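Local atomic coordinates of glycerol dehydratase (Clostridium butyricum, PDB entry 1R8W), a protein that probably acts as a glycyl radical lyase that eliminates water from glycerol. Residues Ser282-Arg287 with Gly429-Val434; Ser375-Ile380 with Ala404-Glu409; Glu394-Gly399 with Ser708-Asp713. All coordinates share one frame; numbering follows the deposited sequence.

Contact 1 (Ser282-Arg287 with Gly429-Val434); sequences SISPAR and GIIGCV
Ser284 reaches over to the turn after strand 429-431, where its OG accepts the backbone N-H of Gly432. The bond is 3.1 Å from Gly432 N to Ser284 OG and nearly straight, at 161°. The same oxygen gives its own hydrogen back along its segment, to Ser282 O at 3.0 Å, rising from above that carbonyl plane rather than meeting a lone pair. Placing OG opposite the carbonyl carbon and next to the backbone N (chi1 -43°) lets it serve both partners, and Asn341 N adds a third, weak bond. Below the hydroxyl, Ser284 CB rests 3.5 Å from Ile430 O, so the whole short side chain lies along the strand backbone.

Ser282 packs on the same glycine. Its OG sits 3.3 Å from Gly432 CA, a van der Waals touch against a bare alpha carbon, and its CB leans toward Ile431 CG2 at 4.1 Å. The two chains run in roughly opposite directions here, so the earlier glycine, Gly429, meets the far end of 282-287. Ala286 CB stands 4.4 Å from Gly429 CA, with Arg287 CG 4.3 Å from the same carbon. The guanidinium of Arg287 continues past the strand to a salt bridge with Asp427.

Everything that touches is buried. The sequence Gly432-Cys433-Val434, followed by Glu435, matches the cysteine loop of glycyl radical enzymes, in which the cysteine is expected to carry the thiyl radical. Two glycines let the serine loop lie close against the backbone on either side of Ile430 and Ile431. A single hydroxyl, used as acceptor and donor at once, pins the peptide N-H of Gly432, which suggests that, across these two segments, the chain just before the probable radical cysteine is held by a neutral hydroxyl and close contact.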
ATOM      1  N   SER A 282     -14.121  23.166   0.832  1.00 19.04           N
ATOM      2  CA  SER A 282     -13.931  23.700  -0.515  1.00 19.23           C
ATOM      3  C   SER A 282     -14.563  22.804  -1.576  1.00 19.70           C
ATOM      4  O   SER A 282     -14.088  22.742  -2.716  1.00 18.60           O
ATOM      5  CB  SER A 282     -12.447  23.904  -0.831  1.00 19.64           C
ATOM      6  OG  SER A 282     -11.944  25.037  -0.153  1.00 20.33           O
ATOM      7  N   ILE A 283     -15.621  22.095  -1.185  1.00 18.37           N
ATOM      8  CA  ILE A 283     -16.355  21.245  -2.109  1.00 17.68           C
ATOM      9  C   ILE A 283     -17.171  22.286  -2.855  1.00 18.39           C
ATOM     10  O   ILE A 283     -18.181  22.770  -2.354  1.00 20.31           O
ATOM     11  CB  ILE A 283     -17.296  20.269  -1.368  1.00 17.60           C
ATOM     12  CG1 ILE A 283     -16.501  19.459  -0.339  1.00 15.85           C
ATOM     13  CG2 ILE A 283     -17.972  19.339  -2.371  1.00 14.92           C
ATOM     14  CD1 ILE A 283     -15.334  18.688  -0.923  1.00 12.38           C
ATOM     15  N   SER A 284     -16.721  22.631  -4.055  1.00 17.79           N
ATOM     16  CA  SER A 284     -17.361  23.677  -4.831  1.00 16.25           C
ATOM     17  C   SER A 284     -18.292  23.274  -5.957  1.00 16.25           C
ATOM     18  O   SER A 284     -17.919  22.517  -6.853  1.00 17.26           O
ATOM     19  CB  SER A 284     -16.282  24.596  -5.391  1.00 15.11           C
ATOM     20  OG  SER A 284     -15.306  24.855  -4.399  1.00 16.35           O
ATOM     21  N   PRO A 285     -19.525  23.792  -5.925  1.00 15.88           N
ATOM     22  CA  PRO A 285     -20.533  23.507  -6.946  1.00 17.20           C
ATOM     23  C   PRO A 285     -20.062  23.965  -8.326  1.00 18.10           C
ATOM     24  O   PRO A 285     -20.467  23.407  -9.347  1.00 19.83           O
ATOM     25  CB  PRO A 285     -21.743  24.293  -6.454  1.00 15.82           C
ATOM     26  CG  PRO A 285     -21.615  24.159  -4.976  1.00 15.29           C
ATOM     27  CD  PRO A 285     -20.143  24.427  -4.749  1.00 14.79           C
ATOM     28  N   ALA A 286     -19.205  24.985  -8.338  1.00 17.46           N
ATOM     29  CA  ALA A 286     -18.645  25.547  -9.566  1.00 15.70           C
ATOM     30  C   ALA A 286     -19.678  26.169 -10.509  1.00 16.94           C
ATOM     31  O   ALA A 286     -20.508  26.967 -10.080  1.00 18.67           O
ATOM     32  CB  ALA A 286     -17.825  24.494 -10.299  1.00 15.04           C
ATOM     33  N   ARG A 287     -19.638  25.801 -11.787  1.00 18.00           N
ATOM     34  CA  ARG A 287     -20.550  26.385 -12.771  1.00 19.06           C
ATOM     35  C   ARG A 287     -22.004  25.906 -12.716  1.00 20.12           C
ATOM     36  O   ARG A 287     -22.561  25.432 -13.708  1.00 22.11           O
ATOM     37  CB  ARG A 287     -19.974  26.189 -14.176  1.00 18.55           C
ATOM     38  CG  ARG A 287     -18.487  26.500 -14.271  1.00 17.68           C
ATOM     39  CD  ARG A 287     -18.036  26.633 -15.709  1.00 20.17           C
ATOM     40  NE  ARG A 287     -18.593  27.834 -16.325  1.00 22.59           N
ATOM     41  CZ  ARG A 287     -18.433  28.180 -17.599  1.00 22.32           C
ATOM     42  NH1 ARG A 287     -17.727  27.410 -18.418  1.00 20.22           N
ATOM     43  NH2 ARG A 287     -18.971  29.308 -18.049  1.00 21.59           N
ATOM     44  N   GLY A 429     -13.881  26.501 -13.251  1.00 18.23           N
ATOM     45  CA  GLY A 429     -14.738  26.933 -12.167  1.00 16.45           C
ATOM     46  C   GLY A 429     -13.764  27.236 -11.049  1.00 15.80           C
ATOM     47  O   GLY A 429     -12.581  26.900 -11.154  1.00 15.83           O
ATOM     48  N   ILE A 430     -14.228  27.866  -9.980  1.00 15.39           N
ATOM     49  CA  ILE A 430     -13.330  28.184  -8.887  1.00 14.61           C
ATOM     50  C   ILE A 430     -13.539  27.262  -7.690  1.00 15.82           C
ATOM     51  O   ILE A 430     -14.668  26.966  -7.315  1.00 16.02           O
ATOM     52  CB  ILE A 430     -13.506  29.654  -8.445  1.00 14.24           C
ATOM     53  CG1 ILE A 430     -13.100  30.593  -9.590  1.00 14.35           C
ATOM     54  CG2 ILE A 430     -12.674  29.936  -7.189  1.00 15.23           C
ATOM     55  CD1 ILE A 430     -11.646  30.485 -10.012  1.00  9.17           C
ATOM     56  N   ILE A 431     -12.436  26.795  -7.115  1.00 17.12           N
ATOM     57  CA  ILE A 431     -12.465  25.933  -5.937  1.00 18.51           C
ATOM     58  C   ILE A 431     -12.113  26.786  -4.708  1.00 20.47           C
ATOM     59  O   ILE A 431     -11.176  27.588  -4.746  1.00 22.56           O
ATOM     60  CB  ILE A 431     -11.439  24.754  -6.059  1.00 16.71           C
ATOM     61  CG1 ILE A 431     -12.064  23.570  -6.800  1.00 17.29           C
ATOM     62  CG2 ILE A 431     -11.040  24.258  -4.677  1.00 12.70           C
ATOM     63  CD1 ILE A 431     -12.702  23.916  -8.107  1.00 22.55           C
ATOM     64  N   GLY A 432     -12.880  26.624  -3.632  1.00 19.99           N
ATOM     65  CA  GLY A 432     -12.619  27.367  -2.410  1.00 19.13           C
ATOM     66  C   GLY A 432     -12.598  28.883  -2.513  1.00 19.39           C
ATOM     67  O   GLY A 432     -13.635  29.520  -2.708  1.00 19.37           O
ATOM     68  N   CYS A 433     -11.410  29.471  -2.386  1.00 18.84           N
ATOM     69  CA  CYS A 433     -11.269  30.921  -2.434  1.00 17.24           C
ATOM     70  C   CYS A 433     -11.036  31.514  -3.818  1.00 17.64           C
ATOM     71  O   CYS A 433     -11.846  32.304  -4.300  1.00 16.16           O
ATOM     72  CB  CYS A 433     -10.139  31.359  -1.506  1.00 15.44           C
ATOM     73  SG  CYS A 433     -10.369  30.877   0.212  1.00 18.51           S
ATOM     74  N   VAL A 434      -9.932  31.131  -4.456  1.00 18.40           N
ATOM     75  CA  VAL A 434      -9.583  31.659  -5.775  1.00 18.12           C
ATOM     76  C   VAL A 434      -8.886  30.629  -6.660  1.00 19.47           C
ATOM     77  O   VAL A 434      -8.300  30.986  -7.679  1.00 19.14           O
ATOM     78  CB  VAL A 434      -8.617  32.863  -5.645  1.00 16.57           C
ATOM     79  CG1 VAL A 434      -9.272  33.993  -4.860  1.00 12.62           C
ATOM     80  CG2 VAL A 434      -7.326  32.405  -4.965  1.00 13.98           C
TER

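Contact 2 (Ser375-Ile380 with Ala404-Glu409); sequences SLSVRI and AYYNDE
Asp408 OD2 draws three donors: Arg379 NH2 at 2.6 Å, a weak bond from Arg379 NE, and a weak bond from Gln347. Arg379 holds the carboxylate side-on, its NE also reaching Asp408 OD1 at 2.9 Å. The two planes are 54° apart, so NH2 comes at OD2 from above the carboxylate although OD2 lies in the guanidinium plane. The bend in the arginine chain (chi3 50°) swings NE and NH2 over to the acid, and Tyr428 OH fixes OD1 as well.

This salt bridge closes one end of a parallel ladder. Ala404 N to Leu376 O opens it; Val378 and Ile380 then each use both backbone N and O, from Val378 N to Ala404 O (2.9 Å) to the last bond, Asp408 N to Ile380 O. The strands are the two arms of a beta-alpha-beta crossover through helix 386-397, in the alpha/beta barrel core expected of glycyl radical enzymes.

On the Tyr405 face, Ile380 CD1 meets the ring edge at CD2, 3.2 Å away, while Val378 CG2 nears the same carbon obliquely at 3.5 Å; helices 386-397 and 712-728 pack there. On the other face the Tyr406 ring turns its edge to Ser377 CB, which is 3.3 Å from Tyr406 CE1, and Tyr406 OH bonds Cys433 O. Asn407 OD1 caps helix 408-416 by accepting Glu409 N at 3.1 Å, while its ND2 bonds Gly731 O.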
ATOM      1  N   SER A 375     -20.098  30.657  -1.598  1.00 22.45           N
ATOM      2  CA  SER A 375     -19.166  31.712  -1.978  1.00 21.00           C
ATOM      3  C   SER A 375     -19.448  32.041  -3.445  1.00 20.14           C
ATOM      4  O   SER A 375     -18.809  31.502  -4.346  1.00 18.99           O
ATOM      5  CB  SER A 375     -17.724  31.230  -1.798  1.00 21.19           C
ATOM      6  OG  SER A 375     -17.426  31.013  -0.429  1.00 20.21           O
ATOM      7  N   LEU A 376     -20.418  32.921  -3.672  1.00 19.88           N
ATOM      8  CA  LEU A 376     -20.823  33.307  -5.021  1.00 20.30           C
ATOM      9  C   LEU A 376     -19.724  34.058  -5.783  1.00 20.34           C
ATOM     10  O   LEU A 376     -19.065  34.943  -5.235  1.00 20.64           O
ATOM     11  CB  LEU A 376     -22.102  34.149  -4.950  1.00 19.12           C
ATOM     12  CG  LEU A 376     -22.822  34.431  -6.269  1.00 19.60           C
ATOM     13  CD1 LEU A 376     -23.130  33.123  -6.974  1.00 19.14           C
ATOM     14  CD2 LEU A 376     -24.104  35.197  -5.996  1.00 18.25           C
ATOM     15  N   SER A 377     -19.541  33.694  -7.051  1.00 18.68           N
ATOM     16  CA  SER A 377     -18.512  34.296  -7.900  1.00 18.36           C
ATOM     17  C   SER A 377     -19.022  34.464  -9.321  1.00 18.03           C
ATOM     18  O   SER A 377     -19.948  33.777  -9.739  1.00 19.79           O
ATOM     19  CB  SER A 377     -17.273  33.397  -7.955  1.00 17.27           C
ATOM     20  OG  SER A 377     -16.891  32.942  -6.671  1.00 19.80           O
ATOM     21  N   VAL A 378     -18.406  35.369 -10.068  1.00 17.80           N
ATOM     22  CA  VAL A 378     -18.804  35.578 -11.448  1.00 18.37           C
ATOM     23  C   VAL A 378     -17.560  35.589 -12.311  1.00 19.60           C
ATOM     24  O   VAL A 378     -16.496  36.048 -11.889  1.00 19.72           O
ATOM     25  CB  VAL A 378     -19.568  36.916 -11.654  1.00 18.17           C
ATOM     26  CG1 VAL A 378     -20.803  36.958 -10.766  1.00 17.64           C
ATOM     27  CG2 VAL A 378     -18.661  38.092 -11.357  1.00 17.46           C
ATOM     28  N   ARG A 379     -17.690  35.055 -13.517  1.00 19.80           N
ATOM     29  CA  ARG A 379     -16.579  35.036 -14.442  1.00 18.46           C
ATOM     30  C   ARG A 379     -16.730  36.221 -15.366  1.00 18.81           C
ATOM     31  O   ARG A 379     -17.820  36.517 -15.855  1.00 20.12           O
ATOM     32  CB  ARG A 379     -16.558  33.733 -15.237  1.00 16.67           C
ATOM     33  CG  ARG A 379     -15.896  32.598 -14.488  1.00 16.92           C
ATOM     34  CD  ARG A 379     -15.896  31.319 -15.293  1.00 15.63           C
ATOM     35  NE  ARG A 379     -15.395  31.535 -16.643  1.00 16.78           N
ATOM     36  CZ  ARG A 379     -15.239  30.571 -17.539  1.00 18.98           C
ATOM     37  NH1 ARG A 379     -15.539  29.319 -17.214  1.00 18.59           N
ATOM     38  NH2 ARG A 379     -14.812  30.859 -18.764  1.00 17.70           N
ATOM     39  N   ILE A 380     -15.626  36.910 -15.599  1.00 20.02           N
ATOM     40  CA  ILE A 380     -15.646  38.072 -16.462  1.00 20.00           C
ATOM     41  C   ILE A 380     -14.609  37.963 -17.558  1.00 20.50           C
ATOM     42  O   ILE A 380     -13.475  37.557 -17.314  1.00 20.85           O
ATOM     43  CB  ILE A 380     -15.408  39.343 -15.628  1.00 21.63           C
ATOM     44  CG1 ILE A 380     -16.655  39.613 -14.780  1.00 21.83           C
ATOM     45  CG2 ILE A 380     -15.074  40.522 -16.526  1.00 20.09           C
ATOM     46  CD1 ILE A 380     -16.511  40.770 -13.858  1.00 25.40           C
ATOM     47  N   ALA A 404     -17.381  37.425  -5.774  1.00 18.97           N
ATOM     48  CA  ALA A 404     -15.968  37.570  -6.078  1.00 17.90           C
ATOM     49  C   ALA A 404     -15.889  37.599  -7.610  1.00 18.27           C
ATOM     50  O   ALA A 404     -16.678  36.934  -8.292  1.00 16.59           O
ATOM     51  CB  ALA A 404     -15.185  36.393  -5.517  1.00 18.64           C
ATOM     52  N   TYR A 405     -14.962  38.385  -8.151  1.00 18.30           N
ATOM     53  CA  TYR A 405     -14.808  38.490  -9.599  1.00 16.93           C
ATOM     54  C   TYR A 405     -13.542  37.803 -10.063  1.00 16.84           C
ATOM     55  O   TYR A 405     -12.499  37.925  -9.422  1.00 18.80           O
ATOM     56  CB  TYR A 405     -14.766  39.954 -10.032  1.00 16.93           C
ATOM     57  CG  TYR A 405     -16.017  40.734  -9.694  1.00 17.84           C
ATOM     58  CD1 TYR A 405     -16.255  41.183  -8.393  1.00 17.45           C
ATOM     59  CD2 TYR A 405     -16.960  41.030 -10.675  1.00 15.87           C
ATOM     60  CE1 TYR A 405     -17.399  41.910  -8.081  1.00 16.21           C
ATOM     61  CE2 TYR A 405     -18.108  41.754 -10.375  1.00 17.80           C
ATOM     62  CZ  TYR A 405     -18.319  42.191  -9.076  1.00 18.29           C
ATOM     63  OH  TYR A 405     -19.442  42.922  -8.779  1.00 19.23           O
ATOM     64  N   TYR A 406     -13.640  37.079 -11.176  1.00 15.99           N
ATOM     65  CA  TYR A 406     -12.500  36.361 -11.738  1.00 15.80           C
ATOM     66  C   TYR A 406     -12.302  36.686 -13.209  1.00 16.96           C
ATOM     67  O   TYR A 406     -13.260  36.698 -13.987  1.00 17.80           O
ATOM     68  CB  TYR A 406     -12.677  34.858 -11.553  1.00 13.19           C
ATOM     69  CG  TYR A 406     -12.779  34.480 -10.105  1.00 12.42           C
ATOM     70  CD1 TYR A 406     -14.006  34.497  -9.444  1.00 11.79           C
ATOM     71  CD2 TYR A 406     -11.640  34.155  -9.373  1.00 10.71           C
ATOM     72  CE1 TYR A 406     -14.091  34.202  -8.085  1.00 12.14           C
ATOM     73  CE2 TYR A 406     -11.715  33.862  -8.017  1.00 10.98           C
ATOM     74  CZ  TYR A 406     -12.939  33.888  -7.377  1.00 11.55           C
ATOM     75  OH  TYR A 406     -13.010  33.616  -6.028  1.00 13.78           O
ATOM     76  N   ASN A 407     -11.048  36.930 -13.580  1.00 17.45           N
ATOM     77  CA  ASN A 407     -10.696  37.308 -14.945  1.00 17.71           C
ATOM     78  C   ASN A 407     -10.320  36.159 -15.883  1.00 18.74           C
ATOM     79  O   ASN A 407      -9.225  35.591 -15.796  1.00 19.62           O
ATOM     80  CB  ASN A 407      -9.569  38.347 -14.890  1.00 17.97           C
ATOM     81  CG  ASN A 407      -9.157  38.841 -16.258  1.00 18.99           C
ATOM     82  OD1 ASN A 407      -9.958  38.861 -17.191  1.00 19.73           O
ATOM     83  ND2 ASN A 407      -7.903  39.262 -16.379  1.00 18.83           N
ATOM     84  N   ASP A 408     -11.246  35.837 -16.785  1.00 18.40           N
ATOM     85  CA  ASP A 408     -11.063  34.774 -17.770  1.00 18.08           C
ATOM     86  C   ASP A 408      -9.854  35.041 -18.650  1.00 17.75           C
ATOM     87  O   ASP A 408      -9.167  34.109 -19.067  1.00 17.66           O
ATOM     88  CB  ASP A 408     -12.288  34.679 -18.683  1.00 17.49           C
ATOM     89  CG  ASP A 408     -13.427  33.898 -18.070  1.00 19.52           C
ATOM     90  OD1 ASP A 408     -13.474  33.751 -16.828  1.00 19.57           O
ATOM     91  OD2 ASP A 408     -14.291  33.439 -18.850  1.00 17.13           O
ATOM     92  N   GLU A 409      -9.615  36.318 -18.940  1.00 16.54           N
ATOM     93  CA  GLU A 409      -8.516  36.715 -19.811  1.00 17.09           C
ATOM     94  C   GLU A 409      -7.146  36.306 -19.288  1.00 16.22           C
ATOM     95  O   GLU A 409      -6.229  36.082 -20.073  1.00 16.70           O
ATOM     96  CB  GLU A 409      -8.552  38.225 -20.061  1.00 16.99           C
ATOM     97  CG  GLU A 409      -9.833  38.728 -20.719  1.00 18.36           C
ATOM     98  CD  GLU A 409     -10.141  38.038 -22.035  1.00 21.30           C
ATOM     99  OE1 GLU A 409      -9.197  37.729 -22.793  1.00 24.41           O
ATOM    100  OE2 GLU A 409     -11.335  37.815 -22.325  1.00 23.01           O
TER

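Contact 3 (Glu394-Gly399 with Ser708-Asp713); sequences ELTREG and SALKGD
Arg397 and Leu710 meet twice, once through a main-chain oxygen and once through carbon. Arg397 NE donates to Leu710 O, which lies in the guanidinium plane, at 3.2 Å and 164°; seen from the carbonyl, the donor stands above its plane. Arg397 NH2 adds weak bonds to Leu710 O and, at 3.2 Å, to Gly712 O. The isobutyl group of Leu710 turns onto the helix: its CD2 is 3.6 Å from Arg397 CA and 4.0 Å from Thr396 CG2.

A water extends the grip, accepting from Arg397 NH2 at 2.7 Å and donating to Asp713 OD1. The arginine leaves the helix with CG opposite the backbone N (chi1 171°), then bends at chi3 (-86°), which turns the guanidinium edge to the carbonyls. Ser3 bonds both Arg397 NH1 and Asp713 OD1, tying the N-terminal tail into the group, while Thr396 OG1 is anchored on Tyr405 OH.

In this way one arginine near the end of crossover helix 386-397 clasps the turn leading into helix 712-728, a side-chain-to-main-chain link between neighbouring outer helices of the alpha/beta fold, joining the pyruvate formate lyase-like part of the chain to the glycine radical part.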
ATOM      1  N   GLU A 394     -24.523  45.593  -8.631  1.00 24.39           N
ATOM      2  CA  GLU A 394     -25.632  45.860  -7.713  1.00 25.94           C
ATOM      3  C   GLU A 394     -25.504  44.955  -6.504  1.00 25.84           C
ATOM      4  O   GLU A 394     -25.678  45.391  -5.369  1.00 28.88           O
ATOM      5  CB  GLU A 394     -26.991  45.558  -8.340  1.00 27.33           C
ATOM      6  CG  GLU A 394     -27.554  46.610  -9.242  1.00 29.55           C
ATOM      7  CD  GLU A 394     -29.049  46.448  -9.409  1.00 30.85           C
ATOM      8  OE1 GLU A 394     -29.790  46.802  -8.465  1.00 31.10           O
ATOM      9  OE2 GLU A 394     -29.480  45.954 -10.474  1.00 29.83           O
ATOM     10  N   LEU A 395     -25.225  43.681  -6.753  1.00 24.57           N
ATOM     11  CA  LEU A 395     -25.087  42.725  -5.668  1.00 23.27           C
ATOM     12  C   LEU A 395     -23.970  43.164  -4.729  1.00 22.85           C
ATOM     13  O   LEU A 395     -24.108  43.074  -3.512  1.00 21.07           O
ATOM     14  CB  LEU A 395     -24.804  41.326  -6.223  1.00 22.64           C
ATOM     15  CG  LEU A 395     -24.543  40.211  -5.205  1.00 24.95           C
ATOM     16  CD1 LEU A 395     -25.657  40.166  -4.155  1.00 24.97           C
ATOM     17  CD2 LEU A 395     -24.439  38.889  -5.943  1.00 24.26           C
ATOM     18  N   THR A 396     -22.868  43.650  -5.298  1.00 22.39           N
ATOM     19  CA  THR A 396     -21.737  44.108  -4.494  1.00 22.12           C
ATOM     20  C   THR A 396     -22.155  45.255  -3.580  1.00 22.54           C
ATOM     21  O   THR A 396     -21.756  45.316  -2.417  1.00 21.24           O
ATOM     22  CB  THR A 396     -20.574  44.591  -5.387  1.00 21.93           C
ATOM     23  OG1 THR A 396     -20.016  43.473  -6.089  1.00 21.03           O
ATOM     24  CG2 THR A 396     -19.494  45.265  -4.546  1.00 18.35           C
ATOM     25  N   ARG A 397     -22.964  46.160  -4.117  1.00 23.04           N
ATOM     26  CA  ARG A 397     -23.444  47.310  -3.357  1.00 25.83           C
ATOM     27  C   ARG A 397     -24.214  46.890  -2.101  1.00 26.46           C
ATOM     28  O   ARG A 397     -24.253  47.632  -1.116  1.00 27.36           O
ATOM     29  CB  ARG A 397     -24.333  48.180  -4.247  1.00 26.14           C
ATOM     30  CG  ARG A 397     -25.066  49.283  -3.524  1.00 26.44           C
ATOM     31  CD  ARG A 397     -26.323  49.647  -4.284  1.00 27.34           C
ATOM     32  NE  ARG A 397     -26.083  50.622  -5.333  1.00 27.55           N
ATOM     33  CZ  ARG A 397     -26.880  50.798  -6.380  1.00 30.79           C
ATOM     34  NH1 ARG A 397     -27.968  50.057  -6.525  1.00 29.62           N
ATOM     35  NH2 ARG A 397     -26.594  51.728  -7.278  1.00 34.20           N
ATOM     36  N   GLU A 398     -24.823  45.706  -2.138  1.00 25.68           N
ATOM     37  CA  GLU A 398     -25.580  45.208  -0.993  1.00 26.16           C
ATOM     38  C   GLU A 398     -24.690  44.962   0.232  1.00 25.94           C
ATOM     39  O   GLU A 398     -25.189  44.741   1.331  1.00 26.16           O
ATOM     40  CB  GLU A 398     -26.325  43.927  -1.367  1.00 27.66           C
ATOM     41  CG  GLU A 398     -27.408  44.113  -2.422  1.00 30.73           C
ATOM     42  CD  GLU A 398     -28.553  44.988  -1.940  1.00 33.76           C
ATOM     43  OE1 GLU A 398     -29.076  44.716  -0.834  1.00 35.02           O
ATOM     44  OE2 GLU A 398     -28.934  45.935  -2.667  1.00 32.26           O
ATOM     45  N   GLY A 399     -23.375  44.980   0.037  1.00 25.68           N
ATOM     46  CA  GLY A 399     -22.454  44.810   1.150  1.00 24.96           C
ATOM     47  C   GLY A 399     -22.281  43.443   1.782  1.00 26.51           C
ATOM     48  O   GLY A 399     -21.913  43.342   2.954  1.00 27.84           O
ATOM     49  N   SER A 708     -20.841  55.263   0.264  1.00 29.16           N
ATOM     50  CA  SER A 708     -21.124  56.391  -0.618  1.00 30.19           C
ATOM     51  C   SER A 708     -20.521  56.248  -2.012  1.00 30.33           C
ATOM     52  O   SER A 708     -20.992  56.868  -2.962  1.00 30.56           O
ATOM     53  CB  SER A 708     -20.630  57.686   0.023  1.00 29.19           C
ATOM     54  OG  SER A 708     -19.275  57.559   0.408  1.00 33.09           O
ATOM     55  N   ALA A 709     -19.485  55.425  -2.139  1.00 31.12           N
ATOM     56  CA  ALA A 709     -18.833  55.234  -3.428  1.00 31.05           C
ATOM     57  C   ALA A 709     -19.659  54.414  -4.418  1.00 31.60           C
ATOM     58  O   ALA A 709     -19.413  54.468  -5.624  1.00 31.57           O
ATOM     59  CB  ALA A 709     -17.471  54.592  -3.227  1.00 30.53           C
ATOM     60  N   LEU A 710     -20.637  53.658  -3.926  1.00 31.55           N
ATOM     61  CA  LEU A 710     -21.458  52.854  -4.824  1.00 34.09           C
ATOM     62  C   LEU A 710     -22.875  53.365  -4.980  1.00 35.16           C
ATOM     63  O   LEU A 710     -23.709  52.709  -5.603  1.00 34.57           O
ATOM     64  CB  LEU A 710     -21.505  51.399  -4.365  1.00 34.72           C
ATOM     65  CG  LEU A 710     -20.288  50.562  -4.744  1.00 35.68           C
ATOM     66  CD1 LEU A 710     -19.139  50.859  -3.795  1.00 36.57           C
ATOM     67  CD2 LEU A 710     -20.661  49.098  -4.680  1.00 37.40           C
ATOM     68  N   LYS A 711     -23.138  54.537  -4.417  1.00 37.10           N
ATOM     69  CA  LYS A 711     -24.458  55.146  -4.483  1.00 39.07           C
ATOM     70  C   LYS A 711     -24.825  55.530  -5.918  1.00 38.22           C
ATOM     71  O   LYS A 711     -23.991  56.037  -6.664  1.00 39.41           O
ATOM     72  CB  LYS A 711     -24.484  56.384  -3.580  1.00 42.95           C
ATOM     73  CG  LYS A 711     -25.789  57.163  -3.604  1.00 48.94           C
ATOM     74  CD  LYS A 711     -25.641  58.517  -2.918  1.00 52.96           C
ATOM     75  CE  LYS A 711     -26.855  59.407  -3.183  1.00 55.74           C
ATOM     76  NZ  LYS A 711     -26.670  60.794  -2.660  1.00 56.85           N
ATOM     77  N   GLY A 712     -26.070  55.273  -6.304  1.00 38.16           N
ATOM     78  CA  GLY A 712     -26.529  55.621  -7.641  1.00 38.91           C
ATOM     79  C   GLY A 712     -25.957  54.812  -8.792  1.00 39.01           C
ATOM     80  O   GLY A 712     -24.976  54.089  -8.623  1.00 38.90           O
ATOM     81  N   ASP A 713     -26.574  54.937  -9.966  1.00 39.74           N
ATOM     82  CA  ASP A 713     -26.117  54.215 -11.152  1.00 40.98           C
ATOM     83  C   ASP A 713     -24.663  54.548 -11.420  1.00 41.32           C
ATOM     84  O   ASP A 713     -23.887  53.702 -11.866  1.00 41.64           O
ATOM     85  CB  ASP A 713     -26.935  54.599 -12.389  1.00 41.29           C
ATOM     86  CG  ASP A 713     -28.394  54.223 -12.269  1.00 44.16           C
ATOM     87  OD1 ASP A 713     -28.697  53.159 -11.688  1.00 44.86           O
ATOM     88  OD2 ASP A 713     -29.241  54.989 -12.774  1.00 47.19           O
TER
HETATM   89  O   HOH W   1     -28.513  52.977  -8.722  1.00 39.50           O

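How the contacts relate
From the N terminus, residues 282-287 come first and wait until 429-434 to close the long loop of contact 1. Within that loop contact 2 closes the short one, strand 375-380 to strand 404-407, so it is wholly enclosed. Contact 3 starts from the helix between those two strands and runs out to 708-713, crossing both of the others. In space they form a row from the centre outward: contact 1 touches contact 2, contact 2 touches contact 3, and contacts 1 and 3 stay about 13 Å apart at their nearest atoms. Together they connect the probable cysteine loop, the sheet and the outer helices, including helix 712-728.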